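Local coordinates for SusD superfamily protein (Bacteroides thetaiotaomicron, PDB 3MCX) that is of unknown function but, as a zinc-binding SusD-family protein of the outer membrane, probably helps capture glycans at the cell surface for import, at residues H38-D43 / G130-N135; P70-N75 / E440-S445; M142-D147 / T171-Y176; L459-S464 / I472-R477. One frame throughout, in Å; residues are numbered along the deposited sequence.

Interaction 1: H38-D43 / G130-N135; sequences HSYYGD and GLSLFN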
loop_
_atom_site.group_PDB
_atom_site.type_symbol
_atom_site.label_atom_id
_atom_site.label_comp_id
_atom_site.label_asym_id
_atom_site.label_seq_id
_atom_site.Cartn_x
_atom_site.Cartn_y
_atom_site.Cartn_z
ATOM N N HIS A 38 5.920 -13.189 2.138
ATOM C CA HIS A 38 5.148 -13.179 3.340
ATOM C C HIS A 38 5.740 -12.196 4.350
ATOM O O HIS A 38 6.958 -12.136 4.523
ATOM C CB HIS A 38 5.055 -14.618 3.852
ATOM C CG HIS A 38 4.358 -14.783 5.167
ATOM N ND1 HIS A 38 3.100 -14.265 5.418
ATOM C CD2 HIS A 38 4.719 -15.476 6.270
ATOM C CE1 HIS A 38 2.742 -14.601 6.651
ATOM N NE2 HIS A 38 3.710 -15.323 7.191
ATOM N N SER A 39 4.836 -11.436 4.972
ATOM C CA SER A 39 5.116 -10.478 6.037
ATOM C C SER A 39 5.561 -9.135 5.506
ATOM O O SER A 39 5.683 -8.197 6.292
ATOM C CB SER A 39 6.093 -11.012 7.098
ATOM O OG SER A 39 5.752 -12.324 7.548
ATOM N N TYR A 40 5.792 -9.022 4.201
ATOM C CA TYR A 40 5.979 -7.723 3.586
ATOM C C TYR A 40 4.790 -7.451 2.629
ATOM O O TYR A 40 3.668 -7.432 3.084
ATOM C CB TYR A 40 7.357 -7.596 2.932
ATOM C CG TYR A 40 7.852 -6.153 2.695
ATOM C CD1 TYR A 40 6.971 -5.070 2.638
ATOM C CD2 TYR A 40 9.212 -5.889 2.528
ATOM C CE1 TYR A 40 7.411 -3.793 2.410
ATOM C CE2 TYR A 40 9.656 -4.582 2.284
ATOM C CZ TYR A 40 8.735 -3.562 2.228
ATOM O OH TYR A 40 9.175 -2.274 1.983
ATOM N N TYR A 41 5.031 -7.290 1.328
ATOM C CA TYR A 41 3.927 -6.942 0.435
ATOM C C TYR A 41 3.056 -8.153 0.052
ATOM O O TYR A 41 1.963 -7.963 -0.491
ATOM C CB TYR A 41 4.455 -6.272 -0.818
ATOM C CG TYR A 41 4.760 -4.811 -0.715
ATOM C CD1 TYR A 41 3.764 -3.892 -0.492
ATOM C CD2 TYR A 41 6.050 -4.353 -0.875
ATOM C CE1 TYR A 41 4.026 -2.520 -0.459
ATOM C CE2 TYR A 41 6.322 -2.985 -0.836
ATOM C CZ TYR A 41 5.326 -2.073 -0.619
ATOM O OH TYR A 41 5.607 -0.713 -0.603
ATOM N N GLY A 42 3.493 -9.376 0.329
ATOM C CA GLY A 42 2.637 -10.542 0.119
ATOM C C GLY A 42 1.291 -10.432 0.812
ATOM O O GLY A 42 0.289 -10.965 0.324
ATOM N N ASP A 43 1.276 -9.809 1.993
ATOM C CA ASP A 43 0.101 -9.856 2.885
ATOM C C ASP A 43 0.013 -8.655 3.807
ATOM O O ASP A 43 -0.788 -7.757 3.521
ATOM C CB ASP A 43 -0.014 -11.222 3.585
ATOM C CG ASP A 43 1.340 -11.801 3.921
ATOM O OD1 ASP A 43 2.155 -11.052 4.465
ATOM O OD2 ASP A 43 1.563 -13.007 3.676
ATOM N N GLY A 130 14.128 3.480 0.782
ATOM C CA GLY A 130 13.205 4.550 1.134
ATOM C C GLY A 130 11.783 4.081 1.293
ATOM O O GLY A 130 11.088 4.414 2.278
ATOM N N LEU A 131 11.340 3.240 0.349
ATOM C CA LEU A 131 9.988 2.680 0.428
ATOM C C LEU A 131 9.807 1.845 1.705
ATOM O O LEU A 131 8.778 1.939 2.381
ATOM C CB LEU A 131 9.743 1.823 -0.800
ATOM C CG LEU A 131 8.383 1.171 -0.948
ATOM C CD1 LEU A 131 7.270 2.208 -0.830
ATOM C CD2 LEU A 131 8.335 0.426 -2.323
ATOM N N SER A 132 10.839 1.070 2.039
ATOM C CA SER A 132 10.788 0.226 3.220
ATOM C C SER A 132 10.677 1.074 4.500
ATOM O O SER A 132 9.863 0.790 5.363
ATOM C CB SER A 132 11.956 -0.731 3.214
ATOM O OG SER A 132 11.873 -1.652 2.117
ATOM N N LEU A 133 11.505 2.118 4.616
ATOM C CA LEU A 133 11.458 2.970 5.802
ATOM C C LEU A 133 10.079 3.649 5.864
ATOM O O LEU A 133 9.497 3.764 6.953
ATOM C CB LEU A 133 12.578 3.988 5.766
ATOM C CG LEU A 133 12.585 4.995 6.932
ATOM C CD1 LEU A 133 12.592 4.336 8.309
ATOM C CD2 LEU A 133 13.758 6.006 6.791
ATOM N N PHE A 134 9.538 4.100 4.729
ATOM C CA PHE A 134 8.203 4.700 4.676
ATOM C C PHE A 134 7.147 3.736 5.224
ATOM O O PHE A 134 6.301 4.111 6.034
ATOM C CB PHE A 134 7.891 5.103 3.225
ATOM C CG PHE A 134 6.521 5.681 3.000
ATOM C CD1 PHE A 134 6.138 6.855 3.598
ATOM C CD2 PHE A 134 5.634 5.069 2.140
ATOM C CE1 PHE A 134 4.901 7.413 3.334
ATOM C CE2 PHE A 134 4.382 5.617 1.895
ATOM C CZ PHE A 134 4.030 6.785 2.471
ATOM N N ASN A 135 7.190 2.489 4.754
ATOM C CA ASN A 135 6.248 1.464 5.208
ATOM C C ASN A 135 6.303 1.246 6.705
ATOM O O ASN A 135 5.266 1.167 7.374
ATOM C CB ASN A 135 6.495 0.170 4.438
ATOM C CG ASN A 135 6.032 0.268 2.981
ATOM O OD1 ASN A 135 5.018 0.915 2.683
ATOM N ND2 ASN A 135 6.756 -0.396 2.072
HETATM O O HOH W 1 3.686 0.971 0.180
#
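Leu131 meets the phenol end of Tyr41 with its branched tip: CD1 lies 3.4 Å from Tyr41 OH, and CD2 stands at the edge of the ring, near its plane. Little more than one turn of helix 115-140 supplies Leu131, Ser132 and Asn135 to the two tyrosines, and the second of these, Ser132, serves Tyr40. Tyr40 OH donates to Ser132 OG at 2.8 Å, in the plane of its own ring; Ser132 OG is also bonded to Met128 O, one turn earlier. The arrangement is a loop docked on a helix: the 38-43 turn, which joins helix 21-36 to helix 44-51, sends two neighbouring rings side by side into the buried flank of helix 115-140, in a fold with far more helix than strand whose family belongs to the TPR clan. Asn135 closes the set. Its CG points away from its own carbonyl carbon (chi1 -72°), which brings the amide between the two phenols, nearly perpendicular to both rings. Asn135 ND2 spends both of its hydrogens there, on Tyr41 OH at 2.9 Å (N-H...O 164°) and on Tyr40 OH at 3.1 Å (152°), each close to the amide plane. Asn135 OD1 takes a hydrogen from a water that also bonds Tyr41 OH, at 2.7 Å from that oxygen, so both ends of the amide are held and its rotation is fixed. A phenylalanine in place of Tyr40 would probably leave one N-H of Asn135 without an acceptor and Ser132 OG without the hydrogen that Tyr40 gives it.

Interaction 2: P70-N75 / E440-S445; sequences PYYEYN and ETLKAS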
loop_
_atom_site.group_PDB
_atom_site.type_symbol
_atom_site.label_atom_id
_atom_site.label_comp_id
_atom_site.label_asym_id
_atom_site.label_seq_id
_atom_site.Cartn_x
_atom_site.Cartn_y
_atom_site.Cartn_z
ATOM N N PRO A 70 -6.750 -8.727 14.315
ATOM C CA PRO A 70 -6.137 -7.831 15.295
ATOM C C PRO A 70 -5.883 -6.424 14.777
ATOM O O PRO A 70 -5.890 -5.476 15.572
ATOM C CB PRO A 70 -4.819 -8.543 15.620
ATOM C CG PRO A 70 -5.103 -10.027 15.337
ATOM C CD PRO A 70 -5.933 -9.945 14.101
ATOM N N TYR A 71 -5.612 -6.273 13.477
ATOM C CA TYR A 71 -5.542 -4.957 12.850
ATOM C C TYR A 71 -6.929 -4.294 12.799
ATOM O O TYR A 71 -7.128 -3.147 13.238
ATOM C CB TYR A 71 -5.014 -5.062 11.450
ATOM C CG TYR A 71 -3.570 -5.486 11.288
ATOM C CD1 TYR A 71 -2.570 -5.104 12.154
ATOM C CD2 TYR A 71 -3.194 -6.189 10.171
ATOM C CE1 TYR A 71 -1.228 -5.456 11.918
ATOM C CE2 TYR A 71 -1.848 -6.550 9.922
ATOM C CZ TYR A 71 -0.884 -6.172 10.781
ATOM O OH TYR A 71 0.399 -6.553 10.518
ATOM N N TYR A 72 -7.869 -5.010 12.227
ATOM C CA TYR A 72 -9.244 -4.515 12.040
ATOM C C TYR A 72 -9.878 -4.061 13.339
ATOM O O TYR A 72 -10.604 -3.058 13.361
ATOM C CB TYR A 72 -10.039 -5.642 11.396
ATOM C CG TYR A 72 -11.543 -5.471 11.321
ATOM C CD1 TYR A 72 -12.128 -4.514 10.499
ATOM C CD2 TYR A 72 -12.367 -6.286 12.049
ATOM C CE1 TYR A 72 -13.507 -4.400 10.433
ATOM C CE2 TYR A 72 -13.742 -6.196 11.965
ATOM C CZ TYR A 72 -14.305 -5.255 11.162
ATOM O OH TYR A 72 -15.683 -5.175 11.078
ATOM N N GLU A 73 -9.648 -4.806 14.421
ATOM C CA GLU A 73 -10.210 -4.538 15.743
ATOM C C GLU A 73 -9.375 -3.551 16.576
ATOM O O GLU A 73 -9.751 -3.237 17.701
ATOM C CB GLU A 73 -10.340 -5.856 16.519
ATOM C CG GLU A 73 -11.326 -6.809 15.849
ATOM C CD GLU A 73 -11.262 -8.231 16.367
ATOM O OE1 GLU A 73 -10.484 -8.550 17.286
ATOM O OE2 GLU A 73 -12.040 -9.065 15.807
ATOM N N TYR A 74 -8.228 -3.108 16.050
ATOM C CA TYR A 74 -7.369 -2.154 16.789
ATOM C C TYR A 74 -7.006 -2.657 18.166
ATOM O O TYR A 74 -6.926 -1.916 19.145
ATOM C CB TYR A 74 -8.032 -0.763 16.827
ATOM C CG TYR A 74 -7.928 -0.005 15.510
ATOM C CD1 TYR A 74 -8.751 -0.295 14.432
ATOM C CD2 TYR A 74 -7.047 1.050 15.388
ATOM C CE1 TYR A 74 -8.638 0.398 13.245
ATOM C CE2 TYR A 74 -6.946 1.751 14.228
ATOM C CZ TYR A 74 -7.752 1.439 13.145
ATOM O OH TYR A 74 -7.637 2.143 11.960
ATOM N N ASN A 75 -6.727 -3.952 18.265
ATOM C CA ASN A 75 -6.356 -4.548 19.538
ATOM C C ASN A 75 -5.039 -5.358 19.502
ATOM O O ASN A 75 -4.665 -5.970 20.498
ATOM C CB ASN A 75 -7.503 -5.374 20.124
ATOM C CG ASN A 75 -7.909 -6.525 19.253
ATOM O OD1 ASN A 75 -7.137 -6.952 18.403
ATOM N ND2 ASN A 75 -9.134 -7.008 19.429
ATOM N N GLU A 440 -19.005 -7.893 15.643
ATOM C CA GLU A 440 -19.370 -7.452 16.980
ATOM C C GLU A 440 -18.145 -7.160 17.842
ATOM O O GLU A 440 -18.218 -6.430 18.820
ATOM C CB GLU A 440 -20.290 -8.456 17.679
ATOM C CG GLU A 440 -21.691 -8.576 17.048
ATOM C CD GLU A 440 -22.438 -7.255 16.959
ATOM O OE1 GLU A 440 -22.451 -6.534 17.977
ATOM O OE2 GLU A 440 -23.018 -6.967 15.871
ATOM N N THR A 441 -17.012 -7.749 17.511
ATOM C CA THR A 441 -15.791 -7.459 18.254
ATOM C C THR A 441 -15.395 -5.979 18.239
ATOM O O THR A 441 -14.667 -5.537 19.138
ATOM C CB THR A 441 -14.601 -8.270 17.691
ATOM O OG1 THR A 441 -14.554 -8.123 16.265
ATOM C CG2 THR A 441 -14.712 -9.751 18.089
ATOM N N LEU A 442 -15.845 -5.196 17.252
ATOM C CA LEU A 442 -15.524 -3.749 17.256
ATOM C C LEU A 442 -16.148 -3.039 18.463
ATOM O O LEU A 442 -15.628 -2.017 18.913
ATOM C CB LEU A 442 -16.020 -3.058 15.997
ATOM C CG LEU A 442 -15.492 -3.560 14.657
ATOM C CD1 LEU A 442 -15.865 -2.619 13.514
ATOM C CD2 LEU A 442 -13.927 -3.742 14.705
ATOM N N LYS A 443 -17.265 -3.529 18.985
ATOM C CA LYS A 443 -17.861 -2.957 20.194
ATOM C C LYS A 443 -16.966 -3.197 21.410
ATOM O O LYS A 443 -16.576 -2.247 22.062
ATOM C CB LYS A 443 -19.278 -3.502 20.428
ATOM C CG LYS A 443 -20.201 -3.026 19.332
ATOM C CD LYS A 443 -21.647 -3.514 19.416
ATOM C CE LYS A 443 -22.442 -3.023 18.184
ATOM N NZ LYS A 443 -22.134 -3.696 16.858
ATOM N N ALA A 444 -16.591 -4.455 21.658
ATOM C CA ALA A 444 -15.740 -4.790 22.815
ATOM C C ALA A 444 -14.357 -4.141 22.703
ATOM O O ALA A 444 -13.754 -3.736 23.705
ATOM C CB ALA A 444 -15.580 -6.324 22.931
ATOM N N SER A 445 -13.857 -3.992 21.485
ATOM C CA SER A 445 -12.521 -3.408 21.284
ATOM C C SER A 445 -12.545 -1.890 21.074
ATOM O O SER A 445 -11.520 -1.276 20.802
ATOM C CB SER A 445 -11.810 -4.083 20.106
ATOM O OG SER A 445 -11.589 -5.463 20.346
HETATM O O HOH W 2 -8.887 -1.865 21.146
#
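Glu73 reaches Thr441 with the outer half of its side chain. Its CB faces Ser445, which is modelled in two conformers, so that contact is doubtful. CG, with the chain extended beyond it (chi2 166°), passes 3.5 Å from Thr441 OG1; Glu73 CD lies 3.3 Å from the same Thr441 OG1; and the carboxylate at the tip divides its oxygens. Glu73 OE2 accepts from Thr441 OG1 at 2.7 Å, the hydroxyl approaching from well above the carboxylate plane, 57° out of it, and the same oxygen is bonded to Thr61 OG1. Glu73 OE1 turns back to its own segment and takes an N-H of Asn75 ND2 at 3.0 Å, on the anti side. Two hydroxyls and an amide thus grip the carboxylate, which would be expected to favour its charged form. Beside this polar strip, Leu442 crosses the neighbouring Tyr72 at about a right angle. Leu442 CD2 sits over one face of the ring, 4.0 Å from its centroid and 22° off the normal, a CH-pi contact displaced toward the rim, while CD1 comes to 3.5 Å from Tyr72 OH. That hydroxyl has its polar partners just before the second segment, His438 ND1 and Leu439 N. At the far end a water donates to both Tyr74 O and Ser445 O, joining the two backbones. Tyr74 has positive phi and two backbone bonds lead back into the last turn: a Schellman motif ends helix 69-72, and its terminus is packed against the short, weakly bonded helix 441-444, a late element of the SusD-family region.

Interaction 3: M142-D147 / T171-Y176; sequences MPYTND and TVAQCY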
loop_
_atom_site.group_PDB
_atom_site.type_symbol
_atom_site.label_atom_id
_atom_site.label_comp_id
_atom_site.label_asym_id
_atom_site.label_seq_id
_atom_site.Cartn_x
_atom_site.Cartn_y
_atom_site.Cartn_z
HETATM N N MSE A 142 2.671 7.648 14.456
HETATM C CA MSE A 142 1.466 8.448 14.222
HETATM C C MSE A 142 1.626 9.234 12.916
HETATM O O MSE A 142 2.738 9.553 12.508
HETATM C CB MSE A 142 1.232 9.413 15.387
HETATM C CG MSE A 142 0.908 8.723 16.705
HETATM SE SE MSE A 142 -0.709 7.687 16.752
HETATM C CE MSE A 142 -2.058 9.090 16.574
ATOM N N PRO A 143 0.510 9.573 12.271
ATOM C CA PRO A 143 0.580 10.237 10.982
ATOM C C PRO A 143 1.358 11.553 11.040
ATOM O O PRO A 143 1.174 12.369 11.932
ATOM C CB PRO A 143 -0.891 10.498 10.615
ATOM C CG PRO A 143 -1.663 9.626 11.474
ATOM C CD PRO A 143 -0.874 9.281 12.665
ATOM N N TYR A 144 2.223 11.695 10.029
ATOM C CA TYR A 144 3.048 12.904 9.934
ATOM C C TYR A 144 2.217 14.179 10.103
ATOM O O TYR A 144 2.618 15.119 10.791
ATOM C CB TYR A 144 3.791 12.931 8.594
ATOM C CG TYR A 144 4.707 14.105 8.351
ATOM C CD1 TYR A 144 4.188 15.340 8.024
ATOM C CD2 TYR A 144 6.088 13.974 8.421
ATOM C CE1 TYR A 144 4.996 16.437 7.801
ATOM C CE2 TYR A 144 6.913 15.063 8.188
ATOM C CZ TYR A 144 6.359 16.288 7.901
ATOM O OH TYR A 144 7.151 17.406 7.663
ATOM N N THR A 145 1.078 14.219 9.421
ATOM C CA THR A 145 0.294 15.452 9.367
ATOM C C THR A 145 -0.413 15.806 10.656
ATOM O O THR A 145 -0.953 16.901 10.790
ATOM C CB THR A 145 -0.728 15.407 8.205
ATOM O OG1 THR A 145 -1.447 14.181 8.254
ATOM C CG2 THR A 145 -0.017 15.511 6.855
ATOM N N ASN A 146 -0.412 14.919 11.641
ATOM C CA ASN A 146 -0.943 15.295 12.949
ATOM C C ASN A 146 -0.110 16.386 13.635
ATOM O O ASN A 146 -0.640 17.139 14.440
ATOM C CB ASN A 146 -1.038 14.086 13.897
ATOM C CG ASN A 146 -2.193 13.155 13.599
ATOM O OD1 ASN A 146 -2.891 13.301 12.588
ATOM N ND2 ASN A 146 -2.412 12.199 14.499
ATOM N N ASP A 147 1.194 16.417 13.349
ATOM C CA ASP A 147 2.132 17.156 14.192
ATOM C C ASP A 147 3.467 17.453 13.478
ATOM O O ASP A 147 4.514 17.527 14.127
ATOM C CB ASP A 147 2.392 16.317 15.469
ATOM C CG ASP A 147 3.047 14.971 15.169
ATOM O OD1 ASP A 147 3.107 14.544 13.992
ATOM O OD2 ASP A 147 3.498 14.346 16.170
ATOM N N THR A 171 12.417 10.498 14.822
ATOM C CA THR A 171 11.044 11.012 14.706
ATOM C C THR A 171 10.433 10.649 13.375
ATOM O O THR A 171 11.145 10.334 12.406
ATOM C CB THR A 171 10.972 12.542 14.881
ATOM O OG1 THR A 171 11.583 13.182 13.733
ATOM C CG2 THR A 171 11.632 13.003 16.188
ATOM N N VAL A 172 9.104 10.714 13.294
ATOM C CA VAL A 172 8.425 10.525 12.025
ATOM C C VAL A 172 8.975 11.461 10.946
ATOM O O VAL A 172 9.239 11.046 9.821
ATOM C CB VAL A 172 6.898 10.691 12.216
ATOM C CG1 VAL A 172 6.167 10.780 10.891
ATOM C CG2 VAL A 172 6.331 9.473 13.069
ATOM N N ALA A 173 9.212 12.726 11.292
ATOM C CA ALA A 173 9.745 13.671 10.294
ATOM C C ALA A 173 11.163 13.274 9.839
ATOM O O ALA A 173 11.470 13.380 8.654
ATOM C CB ALA A 173 9.740 15.093 10.838
ATOM N N GLN A 174 12.024 12.834 10.758
ATOM C CA GLN A 174 13.353 12.393 10.395
ATOM C C GLN A 174 13.291 11.200 9.455
ATOM O O GLN A 174 14.043 11.102 8.476
ATOM C CB GLN A 174 14.139 12.053 11.650
ATOM C CG GLN A 174 14.614 13.276 12.428
ATOM C CD GLN A 174 15.259 12.927 13.755
ATOM O OE1 GLN A 174 14.836 11.973 14.427
ATOM N NE2 GLN A 174 16.260 13.695 14.151
ATOM N N CYS A 175 12.334 10.320 9.715
ATOM C CA CYS A 175 12.128 9.167 8.850
ATOM C C CYS A 175 11.679 9.600 7.465
ATOM O O CYS A 175 12.227 9.147 6.461
ATOM C CB CYS A 175 11.137 8.189 9.491
ATOM S SG CYS A 175 11.811 7.347 10.935
ATOM N N TYR A 176 10.674 10.469 7.392
ATOM C CA TYR A 176 10.241 10.961 6.073
ATOM C C TYR A 176 11.369 11.681 5.306
ATOM O O TYR A 176 11.483 11.547 4.093
ATOM C CB TYR A 176 8.997 11.850 6.171
ATOM C CG TYR A 176 7.653 11.149 6.140
ATOM C CD1 TYR A 176 7.114 10.544 7.263
ATOM C CD2 TYR A 176 6.894 11.160 4.990
ATOM C CE1 TYR A 176 5.861 9.934 7.228
ATOM C CE2 TYR A 176 5.644 10.554 4.945
ATOM C CZ TYR A 176 5.125 9.974 6.076
ATOM O OH TYR A 176 3.869 9.398 6.018
HETATM O O HOH W 3 2.824 9.272 8.441
#
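An edge-to-face aromatic pair, Tyr144 against Tyr176, fastens the loop after helix 115-140 to the first turn of helix 172-186. The edge of Tyr144 is turned to the face of Tyr176, with centroids 5.1 Å apart and planes at 61°; Tyr144 CD2 makes the closest approach, 3.8 Å from Tyr176 CD1. With CG anti to the backbone N (chi1 -179°) the Tyr144 ring reaches the first turn of the helix, where Tyr144 CE2 is 3.9 Å from Ala173 CB. Val172 uses both methyls: CG1 rests on Tyr144 CB, and CG2 lies 3.6 Å from the carbonyl oxygen of Met142, a selenomethionine. The polar link is a water that accepts from Tyr144 N and lies 2.6 Å from Tyr176 OH, bridging loop and helix beside the rings. Thr171 and Gln174 form a capping box: Thr171 OG1 accepts from Gln174 N at 3.0 Å, and Gln174 OE1 accepts from Thr171 N. Glu177, the next residue, is a zinc ligand of this protein, though no zinc is bound to it in this chain's model. Helix 115-140 lies against Val172, Cys175 and Tyr176, helix 201-214 also touches Tyr176, and helix 420-426 packs on the loop through Pro143 and Thr145.

Interaction 4: L459-S464 / I472-R477; sequences LPIPQS and IQQNPR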
loop_
_atom_site.group_PDB
_atom_site.type_symbol
_atom_site.label_atom_id
_atom_site.label_comp_id
_atom_site.label_asym_id
_atom_site.label_seq_id
_atom_site.Cartn_x
_atom_site.Cartn_y
_atom_site.Cartn_z
ATOM N N LEU A 459 0.955 1.221 15.489
ATOM C CA LEU A 459 1.079 -0.164 15.953
ATOM C C LEU A 459 2.110 -0.257 17.042
ATOM O O LEU A 459 3.065 0.512 17.076
ATOM C CB LEU A 459 1.469 -1.086 14.801
ATOM C CG LEU A 459 0.421 -1.274 13.705
ATOM C CD1 LEU A 459 0.978 -2.181 12.639
ATOM C CD2 LEU A 459 -0.850 -1.879 14.270
ATOM N N PRO A 460 1.966 -1.223 17.951
ATOM C CA PRO A 460 3.006 -1.395 18.939
ATOM C C PRO A 460 4.324 -1.853 18.320
ATOM O O PRO A 460 4.321 -2.676 17.432
ATOM C CB PRO A 460 2.453 -2.470 19.887
ATOM C CG PRO A 460 1.528 -3.217 19.022
ATOM C CD PRO A 460 0.948 -2.281 18.019
ATOM N N ILE A 461 5.403 -1.293 18.824
ATOM C CA ILE A 461 6.740 -1.744 18.510
ATOM C C ILE A 461 6.831 -3.198 19.033
ATOM O O ILE A 461 6.340 -3.495 20.098
ATOM C CB ILE A 461 7.774 -0.869 19.229
ATOM C CG1 ILE A 461 7.635 0.637 18.857
ATOM C CG2 ILE A 461 9.246 -1.377 19.001
ATOM C CD1 ILE A 461 7.725 0.961 17.393
ATOM N N PRO A 462 7.476 -4.103 18.281
ATOM C CA PRO A 462 7.547 -5.488 18.747
ATOM C C PRO A 462 8.134 -5.584 20.134
ATOM O O PRO A 462 9.138 -4.934 20.468
ATOM C CB PRO A 462 8.469 -6.167 17.712
ATOM C CG PRO A 462 8.386 -5.347 16.500
ATOM C CD PRO A 462 8.029 -3.930 16.926
ATOM N N GLN A 463 7.568 -6.466 20.960
ATOM C CA GLN A 463 8.068 -6.662 22.285
ATOM C C GLN A 463 9.519 -7.146 22.288
ATOM O O GLN A 463 10.266 -6.846 23.200
ATOM C CB GLN A 463 7.217 -7.667 23.105
ATOM C CG GLN A 463 7.510 -7.706 24.555
ATOM C CD GLN A 463 7.221 -6.404 25.258
ATOM O OE1 GLN A 463 6.241 -5.731 24.898
ATOM N NE2 GLN A 463 8.016 -6.057 26.269
ATOM N N SER A 464 9.889 -7.873 21.231
ATOM C CA SER A 464 11.279 -8.332 21.068
ATOM C C SER A 464 12.231 -7.135 21.115
ATOM O O SER A 464 13.278 -7.200 21.758
ATOM C CB SER A 464 11.420 -9.062 19.734
ATOM O OG SER A 464 10.876 -8.358 18.661
ATOM N N ILE A 472 14.722 1.901 22.920
ATOM C CA ILE A 472 13.528 1.903 22.078
ATOM C C ILE A 472 12.299 2.080 22.962
ATOM O O ILE A 472 12.021 1.256 23.821
ATOM C CB ILE A 472 13.383 0.594 21.285
ATOM C CG1 ILE A 472 14.619 0.336 20.410
ATOM C CG2 ILE A 472 12.098 0.584 20.450
ATOM C CD1 ILE A 472 14.691 1.191 19.205
ATOM N N GLN A 473 11.602 3.190 22.784
ATOM C CA GLN A 473 10.397 3.471 23.527
ATOM C C GLN A 473 9.198 2.822 22.838
ATOM O O GLN A 473 9.110 2.795 21.633
ATOM C CB GLN A 473 10.134 4.966 23.523
ATOM C CG GLN A 473 11.114 5.806 24.236
ATOM C CD GLN A 473 10.613 7.267 24.326
ATOM O OE1 GLN A 473 9.411 7.525 24.553
ATOM N NE2 GLN A 473 11.518 8.213 24.115
ATOM N N GLN A 474 8.266 2.319 23.631
ATOM C CA GLN A 474 7.019 1.797 23.081
ATOM C C GLN A 474 6.052 2.966 22.783
ATOM O O GLN A 474 6.104 4.045 23.433
ATOM C CB GLN A 474 6.378 0.853 24.117
ATOM C CG GLN A 474 5.121 0.096 23.701
ATOM C CD GLN A 474 5.264 -0.606 22.360
ATOM O OE1 GLN A 474 5.118 0.004 21.293
ATOM N NE2 GLN A 474 5.555 -1.917 22.411
ATOM N N ASN A 475 5.216 2.748 21.791
ATOM C CA ASN A 475 4.101 3.656 21.522
ATOM C C ASN A 475 3.118 3.664 22.683
ATOM O O ASN A 475 2.738 2.604 23.172
ATOM C CB ASN A 475 3.401 3.299 20.226
ATOM C CG ASN A 475 4.235 3.638 19.023
ATOM O OD1 ASN A 475 4.868 4.712 19.016
ATOM N ND2 ASN A 475 4.291 2.771 18.028
ATOM N N PRO A 476 2.649 4.844 23.091
ATOM C CA PRO A 476 1.679 4.873 24.179
ATOM C C PRO A 476 0.325 4.267 23.831
ATOM O O PRO A 476 -0.046 4.153 22.661
ATOM C CB PRO A 476 1.553 6.362 24.508
ATOM C CG PRO A 476 2.053 7.070 23.406
ATOM C CD PRO A 476 3.024 6.180 22.634
ATOM N N ARG A 477 -0.364 3.847 24.878
ATOM C CA ARG A 477 -1.707 3.353 24.786
ATOM C C ARG A 477 -2.564 4.006 25.848
ATOM O O ARG A 477 -2.062 4.699 26.752
ATOM C CB ARG A 477 -1.683 1.833 24.984
ATOM C CG ARG A 477 -1.022 1.060 23.821
ATOM C CD ARG A 477 -1.982 0.993 22.746
ATOM N NE ARG A 477 -1.619 0.344 21.475
ATOM C CZ ARG A 477 -1.053 0.918 20.426
ATOM N NH1 ARG A 477 -0.576 2.170 20.468
ATOM N NH2 ARG A 477 -1.021 0.246 19.302
ATOM O OXT ARG A 477 -3.791 3.848 25.830
HETATM O O HOH W 4 5.512 -3.190 25.002
#
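Gln474 bonds both the N-H and the C=O of Ile461 with its side-chain amide. Its OE1 accepts from Ile461 N at 2.8 Å and its NE2 donates to Ile461 O at 2.9 Å (N-H...O 165°), both in the carbonyl plane of the acceptor and on a lone pair. The side chain bends at chi2 (49°), and OE1 also accepts from Asn475 N, giving that oxygen two donors. Gln474 NE2 also donates to a water, which in turn donates to Gln463 OE1. Cut back to an alanine, this position is likely to leave the N-H and C=O of Ile461 and the N-H of Asn475 without their side-chain mates. Next along, Asn475 ND2 donates to Leu459 O at 2.7 Å, the donor tilted 29° from the carbonyl plane; this amide nitrogen also bonds Phe140 O, and Asn475 OD1 is held by Arg169. Outward, the packing turns apolar: Ile461 CG2 meets Ile472 CG2 at 3.8 Å, the two side chains crossing at about a right angle. Arg477 NH2 also comes to 3.5 Å from Pro460 CD, though its hydrogen bond is to Ala458 O. The C-terminal tail thus turns back after helix 463-468 and lies folded along the extended 459-462 segment leading into it, held by side-chain amides rather than by strand pairing.

In the fold
Along the chain, interactions 1 and 2 interleave, interaction 3 is nested inside the loop closed by interaction 2, and interaction 4 follows at the C-terminus. Interactions 1 and 3 have centres about 18 Å apart and touch through Phe134 and Tyr176, and Leu133 and Cys175, where the successive helices 115-140 and 172-186 pack together. Interactions 2 and 4, about 19 Å apart between centres, meet where Tyr71 packs on Leu459. Helix 115-140 also supports interaction 4 through Leu139 and Phe140, and so is common to interactions 1, 3 and 4. Interaction 1 is the most central, about 8 Å from the chain's centre. Interaction 2 joins early and late parts of this single-chain protein.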